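Local coordinates for uncharacterized protein (PDB 3U5R) that is of unknown function but belongs to the AhpC/TSA family with a thioredoxin-type fold, so it may act as an antioxidant oxidoreductase, at residues 68-73 / 106-111; 97-102 / 127-132. All coordinates share one frame; numbering follows the deposited sequence.

From the N terminus, strand 61-66 leads into 68-73, and helices and strand 93-99 follow before the chain reaches 106-111, where interaction 1 closes a loop with 32 residues between its segments. Interaction 2 begins earlier than that closure, at 97-102, and closes on 127-132 after helix 111-121. The segments alternate along the sequence, so the two loops cross. Their centres lie about 10 Å apart, and Asn69 with Tyr127 and Glu109 with Lys129 are hydrogen-bonded between them. Interaction 2 pairs the outermost strand 127-129 with strand 93-99, while interaction 1 joins the turn after strand 61-66 to the loop entering helix 111-121.

Interaction 1: residues 68-73 / 106-111; sequences SNRCPF and FPEETL
Glu109 lays its carboxylate across the turn made by Ser68 and Asn69, one oxygen serving each residue. Glu109 OE2 accepts from Ser68 OG at 2.6 Å, and Glu109 OE1 accepts from the backbone Asn69 N at 2.8 Å in a nearly straight bond (167°). Both oxygens use their syn lone pairs, so the carboxylate meets the turn as a two-pronged fork. The bend at chi2 (-71°) brings these oxygens close although the first bond of the side chain does not aim at 68-73. Asn99 is a further donor to OE1.

The Asn69 side chain runs past Glu109 in the opposite direction: its ND2 gives a bond to Glu108 O at 2.9 Å. That bond falls on a lone pair in the carbonyl plane and only 5° from the amide plane, while OD1 is taken by Tyr127. Nearer the surface, Arg70 crosses Glu108 at about a right angle, Arg70 CB lying 3.9 Å from Glu108 CG; Arg70 NE and Glu108 OE2, 4.6 Å apart, are too distant for a salt bridge.

Ser68 OG also accepts twice, in an ST motif with Cys71 N at 3.0 Å and an ST turn with Arg70 N at 3.1 Å, ahead of the helix that Cys71 N-caps. With one bond given and two received, the hydroxyl has its direction fixed, which couples the carboxylate to the backbone at Cys71, probably the position where many relatives carry a reactive cysteine.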
ATOM      1  N   SER A  68      -7.191   2.263  -3.379  1.00 16.16           N
ATOM      2  CA  SER A  68      -8.365   2.973  -3.795  1.00 17.49           C
ATOM      3  C   SER A  68      -9.562   2.000  -3.494  1.00 17.87           C
ATOM      4  O   SER A  68      -9.355   0.781  -3.331  1.00 16.21           O
ATOM      5  CB  SER A  68      -8.277   3.267  -5.313  1.00 18.47           C
ATOM      6  OG  SER A  68      -9.575   3.343  -5.910  1.00 24.64           O
ATOM      7  N   ASN A  69     -10.759   2.553  -3.350  1.00 18.31           N
ATOM      8  CA  ASN A  69     -11.958   1.749  -3.160  1.00 21.69           C
ATOM      9  C   ASN A  69     -12.585   1.221  -4.467  1.00 23.70           C
ATOM     10  O   ASN A  69     -13.388   0.275  -4.403  1.00 26.68           O
ATOM     11  CB  ASN A  69     -13.038   2.567  -2.399  1.00 20.69           C
ATOM     12  CG  ASN A  69     -12.573   2.936  -0.988  1.00 22.99           C
ATOM     13  OD1 ASN A  69     -11.778   2.176  -0.362  1.00 18.01           O
ATOM     14  ND2 ASN A  69     -12.980   4.104  -0.515  1.00 18.42           N
ATOM     15  N   ARG A  70     -12.258   1.806  -5.612  1.00 24.30           N
ATOM     16  CA  ARG A  70     -12.915   1.415  -6.859  1.00 27.05           C
ATOM     17  C   ARG A  70     -12.000   1.138  -8.053  1.00 25.45           C
ATOM     18  O   ARG A  70     -12.437   0.507  -9.014  1.00 26.10           O
ATOM     19  CB  ARG A  70     -13.994   2.451  -7.261  1.00 28.55           C
ATOM     20  CG  ARG A  70     -15.014   1.917  -8.370  1.00 38.38           C
ATOM     21  CD  ARG A  70     -16.524   2.363  -8.155  1.00 50.55           C
ATOM     22  NE  ARG A  70     -17.354   2.313  -9.389  1.00 58.28           N
ATOM     23  CZ  ARG A  70     -17.935   1.215  -9.916  1.00 62.96           C
ATOM     24  NH1 ARG A  70     -17.799   0.019  -9.340  1.00 64.07           N
ATOM     25  NH2 ARG A  70     -18.668   1.305 -11.038  1.00 63.10           N
ATOM     26  N   CYS A  71     -10.741   1.569  -8.007  1.00 22.20           N
ATOM     27  CA  CYS A  71      -9.787   1.187  -9.054  1.00 20.55           C
ATOM     28  C   CYS A  71      -9.804  -0.372  -9.374  1.00 17.81           C
ATOM     29  O   CYS A  71      -9.604  -1.175  -8.490  1.00 17.81           O
ATOM     30  CB  CYS A  71      -8.359   1.630  -8.616  1.00 19.63           C
ATOM     31  SG  CYS A  71      -7.108   0.920  -9.718  1.00 25.49           S
ATOM     32  N   PRO A  72     -10.061  -0.810 -10.651  1.00 19.64           N
ATOM     33  CA  PRO A  72     -10.030  -2.264 -11.040  1.00 18.52           C
ATOM     34  C   PRO A  72      -8.744  -2.988 -10.701  1.00 16.66           C
ATOM     35  O   PRO A  72      -8.749  -4.193 -10.377  1.00 18.12           O
ATOM     36  CB  PRO A  72     -10.193  -2.255 -12.564  1.00 19.98           C
ATOM     37  CG  PRO A  72     -10.859  -0.940 -12.850  1.00 21.43           C
ATOM     38  CD  PRO A  72     -10.382   0.050 -11.813  1.00 19.97           C
ATOM     39  N   PHE A  73      -7.631  -2.289 -10.703  1.00 14.60           N
ATOM     40  CA  PHE A  73      -6.368  -2.957 -10.326  1.00 14.86           C
ATOM     41  C   PHE A  73      -6.275  -3.231  -8.847  1.00 14.83           C
ATOM     42  O   PHE A  73      -5.616  -4.218  -8.450  1.00 16.13           O
ATOM     43  CB  PHE A  73      -5.144  -2.120 -10.792  1.00 14.84           C
ATOM     44  CG  PHE A  73      -5.092  -1.990 -12.249  1.00 17.68           C
ATOM     45  CD1 PHE A  73      -5.924  -1.101 -12.896  1.00 20.51           C
ATOM     46  CD2 PHE A  73      -4.266  -2.839 -12.993  1.00 17.32           C
ATOM     47  CE1 PHE A  73      -5.912  -1.037 -14.276  1.00 19.76           C
ATOM     48  CE2 PHE A  73      -4.254  -2.800 -14.379  1.00 16.90           C
ATOM     49  CZ  PHE A  73      -5.093  -1.909 -15.004  1.00 17.86           C
ATOM     50  N   PHE A 106     -14.093  12.005  -6.770  1.00 29.84           N
ATOM     51  CA  PHE A 106     -14.459  10.587  -6.708  1.00 28.47           C
ATOM     52  C   PHE A 106     -15.046  10.227  -5.357  1.00 28.67           C
ATOM     53  O   PHE A 106     -14.335   9.737  -4.453  1.00 26.98           O
ATOM     54  CB  PHE A 106     -13.254   9.702  -7.059  1.00 29.97           C
ATOM     55  CG  PHE A 106     -12.717   9.956  -8.437  1.00 30.85           C
ATOM     56  CD1 PHE A 106     -13.127   9.174  -9.512  1.00 33.98           C
ATOM     57  CD2 PHE A 106     -11.859  11.015  -8.666  1.00 32.69           C
ATOM     58  CE1 PHE A 106     -12.649   9.428 -10.812  1.00 36.96           C
ATOM     59  CE2 PHE A 106     -11.411  11.307  -9.934  1.00 38.32           C
ATOM     60  CZ  PHE A 106     -11.795  10.494 -11.025  1.00 36.90           C
ATOM     61  N   PRO A 107     -16.373  10.417  -5.207  1.00 28.93           N
ATOM     62  CA  PRO A 107     -17.111  10.269  -3.933  1.00 28.30           C
ATOM     63  C   PRO A 107     -16.968   8.889  -3.351  1.00 25.41           C
ATOM     64  O   PRO A 107     -17.219   8.692  -2.195  1.00 26.04           O
ATOM     65  CB  PRO A 107     -18.622  10.459  -4.350  1.00 29.13           C
ATOM     66  CG  PRO A 107     -18.587  11.079  -5.630  1.00 30.85           C
ATOM     67  CD  PRO A 107     -17.279  10.731  -6.329  1.00 30.09           C
ATOM     68  N   GLU A 108     -16.661   7.902  -4.168  1.00 25.00           N
ATOM     69  CA  GLU A 108     -16.470   6.542  -3.664  1.00 24.43           C
ATOM     70  C   GLU A 108     -15.142   6.430  -2.831  1.00 21.72           C
ATOM     71  O   GLU A 108     -14.904   5.415  -2.176  1.00 20.18           O
ATOM     72  CB  GLU A 108     -16.496   5.564  -4.838  1.00 27.02           C
ATOM     73  CG  GLU A 108     -15.367   5.839  -5.835  1.00 34.69           C
ATOM     74  CD  GLU A 108     -15.768   6.669  -7.119  1.00 43.55           C
ATOM     75  OE1 GLU A 108     -16.416   7.752  -7.012  1.00 41.46           O
ATOM     76  OE2 GLU A 108     -15.339   6.241  -8.240  1.00 46.42           O
ATOM     77  N   GLU A 109     -14.342   7.512  -2.814  1.00 20.66           N
ATOM     78  CA  GLU A 109     -13.004   7.574  -2.136  1.00 20.86           C
ATOM     79  C   GLU A 109     -13.033   8.355  -0.819  1.00 20.39           C
ATOM     80  O   GLU A 109     -11.980   8.615  -0.206  1.00 21.70           O
ATOM     81  CB  GLU A 109     -11.936   8.189  -3.065  1.00 19.60           C
ATOM     82  CG  GLU A 109     -11.839   7.499  -4.426  1.00 21.09           C
ATOM     83  CD  GLU A 109     -11.215   6.077  -4.390  1.00 29.59           C
ATOM     84  OE1 GLU A 109     -11.405   5.317  -3.415  1.00 29.58           O
ATOM     85  OE2 GLU A 109     -10.542   5.688  -5.383  1.00 33.29           O
ATOM     86  N   THR A 110     -14.222   8.672  -0.311  1.00 21.50           N
ATOM     87  CA  THR A 110     -14.297   9.360   1.003  1.00 20.37           C
ATOM     88  C   THR A 110     -13.772   8.501   2.199  1.00 19.44           C
ATOM     89  O   THR A 110     -13.767   7.247   2.193  1.00 19.05           O
ATOM     90  CB  THR A 110     -15.725   9.787   1.314  1.00 20.78           C
ATOM     91  OG1 THR A 110     -16.506   8.610   1.460  1.00 23.03           O
ATOM     92  CG2 THR A 110     -16.328  10.685   0.215  1.00 22.60           C
ATOM     93  N   LEU A 111     -13.337   9.194   3.246  1.00 20.06           N
ATOM     94  CA  LEU A 111     -12.957   8.545   4.493  1.00 20.44           C
ATOM     95  C   LEU A 111     -14.101   7.593   4.964  1.00 19.81           C
ATOM     96  O   LEU A 111     -13.881   6.444   5.383  1.00 18.35           O
ATOM     97  CB  LEU A 111     -12.672   9.658   5.551  1.00 20.47           C
ATOM     98  CG  LEU A 111     -12.264   9.097   6.938  1.00 24.82           C
ATOM     99  CD1 LEU A 111     -11.146   8.049   6.754  1.00 19.95           C
ATOM    100  CD2 LEU A 111     -11.833  10.198   7.867  1.00 23.59           C
TER

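Interaction 2: residues 97-102 / 127-132; sequences AINSND and YLKDAS
Ala97 and Tyr127 start the parallel pairing of a beta-alpha-beta unit, strand 93-99, helix 111-121, strand 127-129, and the register continues through Ile98 with Leu128 and Asn99 with Lys129. The short strand axes approach to 4.6 Å at closest, their directions 31° apart, with Leu128 N bonded to Ala97 O and Asn99 N to Leu128 O.

Packing is tight on the face of Ala97, Asn99 and Tyr127, which helix 111-121 covers through Val114. Ala97 CB sits 3.6 Å from Tyr127 CD1. CG of Asn99 stands anti to the backbone N (chi1 -176°), placing ND2 beside the phenol: Asn99 ND2 donates to Tyr127 OH at 3.1 Å with the amide turned 30° from the ring, and also to Glu109. Asn99 OD1 receives Asn101 N, an Asx turn, and Lys129 NZ, which approaches from above the carbonyl plane at 3.0 Å. Lys129 NZ also donates to Asn101 O at 2.7 Å, on an in-plane lone pair, and to Glu109 O. With a leucine at Asn99, Lys129 NZ, Tyr127 OH and Glu109 OE1 would probably each lose a partner, and the backbone at Asn101, without its Asx turn, would probably be freer to shift.

Beyond Asp130 the contact loosens: Ala131 and Ser132 are exposed and the segments separate, with a water 2.9 Å from Ala131 O. Just before this, Ser100 OG donates to the anti lone pair of Asp130 OD2 at 2.8 Å.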
ATOM      1  N   ALA A  97      -2.379   1.028   4.796  1.00 13.93           N
ATOM      2  CA  ALA A  97      -2.918   1.437   3.518  1.00 13.20           C
ATOM      3  C   ALA A  97      -3.405   2.857   3.514  1.00 11.92           C
ATOM      4  O   ALA A  97      -3.938   3.302   4.508  1.00 10.26           O
ATOM      5  CB  ALA A  97      -4.095   0.485   3.101  1.00 14.37           C
ATOM      6  N   ILE A  98      -3.305   3.553   2.382  1.00 11.44           N
ATOM      7  CA  ILE A  98      -3.607   4.982   2.330  1.00 12.79           C
ATOM      8  C   ILE A  98      -4.425   5.254   1.047  1.00 14.27           C
ATOM      9  O   ILE A  98      -4.070   4.793  -0.028  1.00 14.89           O
ATOM     10  CB  ILE A  98      -2.309   5.852   2.294  1.00 12.69           C
ATOM     11  CG1 ILE A  98      -1.524   5.670   3.606  1.00 13.64           C
ATOM     12  CG2 ILE A  98      -2.675   7.364   2.091  1.00 12.29           C
ATOM     13  CD1 ILE A  98      -0.061   6.239   3.530  1.00 14.61           C
ATOM     14  N   ASN A  99      -5.515   5.966   1.181  1.00 11.93           N
ATOM     15  CA  ASN A  99      -6.302   6.331   0.020  1.00 14.51           C
ATOM     16  C   ASN A  99      -6.057   7.825  -0.147  1.00 15.41           C
ATOM     17  O   ASN A  99      -6.544   8.629   0.696  1.00 15.40           O
ATOM     18  CB  ASN A  99      -7.783   6.055   0.310  1.00 13.03           C
ATOM     19  CG  ASN A  99      -8.643   6.320  -0.863  1.00 15.44           C
ATOM     20  OD1 ASN A  99      -8.514   7.371  -1.540  1.00 17.22           O
ATOM     21  ND2 ASN A  99      -9.515   5.352  -1.174  1.00 13.89           N
ATOM     22  N   SER A 100      -5.310   8.218  -1.172  1.00 14.80           N
ATOM     23  CA  SER A 100      -5.029   9.647  -1.398  1.00 17.25           C
ATOM     24  C   SER A 100      -5.877  10.255  -2.489  1.00 18.65           C
ATOM     25  O   SER A 100      -5.635  11.398  -2.859  1.00 18.73           O
ATOM     26  CB  SER A 100      -3.581   9.898  -1.820  1.00 19.14           C
ATOM     27  OG  SER A 100      -2.761   9.267  -0.902  1.00 20.61           O
ATOM     28  N   ASN A 101      -6.871   9.512  -2.976  1.00 17.53           N
ATOM     29  CA  ASN A 101      -7.628   9.985  -4.108  1.00 19.73           C
ATOM     30  C   ASN A 101      -8.622  11.134  -3.732  1.00 21.76           C
ATOM     31  O   ASN A 101      -9.260  11.121  -2.665  1.00 18.29           O
ATOM     32  CB  ASN A 101      -8.376   8.824  -4.761  1.00 19.55           C
ATOM     33  CG  ASN A 101      -7.489   7.960  -5.658  1.00 18.63           C
ATOM     34  OD1 ASN A 101      -7.948   6.957  -6.184  1.00 27.49           O
ATOM     35  ND2 ASN A 101      -6.247   8.330  -5.843  1.00 16.12           N
ATOM     36  N   ASP A 102      -8.766  12.088  -4.645  1.00 22.08           N
ATOM     37  CA  ASP A 102      -9.607  13.261  -4.391  1.00 25.18           C
ATOM     38  C   ASP A 102     -11.093  12.860  -4.306  1.00 26.02           C
ATOM     39  O   ASP A 102     -11.706  12.402  -5.298  1.00 24.73           O
ATOM     40  CB  ASP A 102      -9.351  14.253  -5.505  1.00 25.68           C
ATOM     41  CG  ASP A 102     -10.361  15.413  -5.546  1.00 32.45           C
ATOM     42  OD1 ASP A 102     -11.314  15.503  -4.731  1.00 31.82           O
ATOM     43  OD2 ASP A 102     -10.170  16.252  -6.471  1.00 41.48           O
ATOM     44  N   TYR A 127      -6.432   1.490   7.363  1.00 11.76           N
ATOM     45  CA  TYR A 127      -6.665   2.040   6.057  1.00 12.67           C
ATOM     46  C   TYR A 127      -7.055   3.477   6.255  1.00 13.51           C
ATOM     47  O   TYR A 127      -8.121   3.789   6.782  1.00 15.05           O
ATOM     48  CB  TYR A 127      -7.762   1.209   5.360  1.00  9.45           C
ATOM     49  CG  TYR A 127      -8.053   1.568   3.946  1.00 16.91           C
ATOM     50  CD1 TYR A 127      -7.170   2.366   3.176  1.00 13.55           C
ATOM     51  CD2 TYR A 127      -9.249   1.139   3.349  1.00 11.49           C
ATOM     52  CE1 TYR A 127      -7.503   2.711   1.846  1.00 14.10           C
ATOM     53  CE2 TYR A 127      -9.559   1.453   2.011  1.00 10.80           C
ATOM     54  CZ  TYR A 127      -8.702   2.218   1.280  1.00 15.26           C
ATOM     55  OH  TYR A 127      -9.062   2.555  -0.022  1.00 17.40           O
ATOM     56  N   LEU A 128      -6.181   4.367   5.817  1.00 14.74           N
ATOM     57  CA  LEU A 128      -6.258   5.765   6.223  1.00 16.28           C
ATOM     58  C   LEU A 128      -6.550   6.671   5.075  1.00 17.87           C
ATOM     59  O   LEU A 128      -6.196   6.365   3.938  1.00 16.97           O
ATOM     60  CB  LEU A 128      -4.887   6.144   6.767  1.00 15.31           C
ATOM     61  CG  LEU A 128      -4.419   5.154   7.836  1.00 15.75           C
ATOM     62  CD1 LEU A 128      -3.039   5.552   8.344  1.00 12.66           C
ATOM     63  CD2 LEU A 128      -5.449   5.058   9.045  1.00 13.30           C
ATOM     64  N   LYS A 129      -7.119   7.836   5.355  1.00 20.26           N
ATOM     65  CA  LYS A 129      -7.345   8.823   4.288  1.00 19.97           C
ATOM     66  C   LYS A 129      -6.256   9.899   4.244  1.00 21.99           C
ATOM     67  O   LYS A 129      -6.024  10.540   5.281  1.00 22.32           O
ATOM     68  CB  LYS A 129      -8.678   9.514   4.471  1.00 19.73           C
ATOM     69  CG  LYS A 129      -8.983  10.521   3.333  1.00 20.21           C
ATOM     70  CD  LYS A 129      -9.415   9.776   2.095  1.00 17.49           C
ATOM     71  CE  LYS A 129      -9.381  10.767   0.920  1.00 18.55           C
ATOM     72  NZ  LYS A 129      -9.537   9.896  -0.281  1.00 21.64           N
ATOM     73  N   ASP A 130      -5.635  10.142   3.060  1.00 20.69           N
ATOM     74  CA  ASP A 130      -4.615  11.244   2.875  1.00 22.43           C
ATOM     75  C   ASP A 130      -5.279  12.418   2.110  1.00 21.96           C
ATOM     76  O   ASP A 130      -5.055  12.570   0.911  1.00 21.20           O
ATOM     77  CB  ASP A 130      -3.365  10.652   2.173  1.00 20.44           C
ATOM     78  CG  ASP A 130      -2.360  11.678   1.634  1.00 23.40           C
ATOM     79  OD1 ASP A 130      -2.139  12.730   2.241  1.00 21.34           O
ATOM     80  OD2 ASP A 130      -1.739  11.383   0.566  1.00 22.79           O
ATOM     81  N   ALA A 131      -6.134  13.189   2.808  1.00 21.83           N
ATOM     82  CA  ALA A 131      -7.007  14.207   2.174  1.00 21.15           C
ATOM     83  C   ALA A 131      -6.247  15.293   1.453  1.00 21.07           C
ATOM     84  O   ALA A 131      -6.662  15.675   0.389  1.00 20.88           O
ATOM     85  CB  ALA A 131      -8.033  14.887   3.231  1.00 22.34           C
ATOM     86  N   SER A 132      -5.141  15.772   2.022  1.00 21.28           N
ATOM     87  CA  SER A 132      -4.339  16.824   1.379  1.00 21.63           C
ATOM     88  C   SER A 132      -3.409  16.303   0.257  1.00 21.21           C
ATOM     89  O   SER A 132      -2.856  17.100  -0.514  1.00 18.56           O
ATOM     90  CB  SER A 132      -3.486  17.574   2.440  1.00 21.91           C
ATOM     91  OG  SER A 132      -2.364  16.779   2.785  1.00 22.77           O
TER
HETATM   92  O   HOH W   1      -7.623  13.523  -1.261  1.00 34.46           O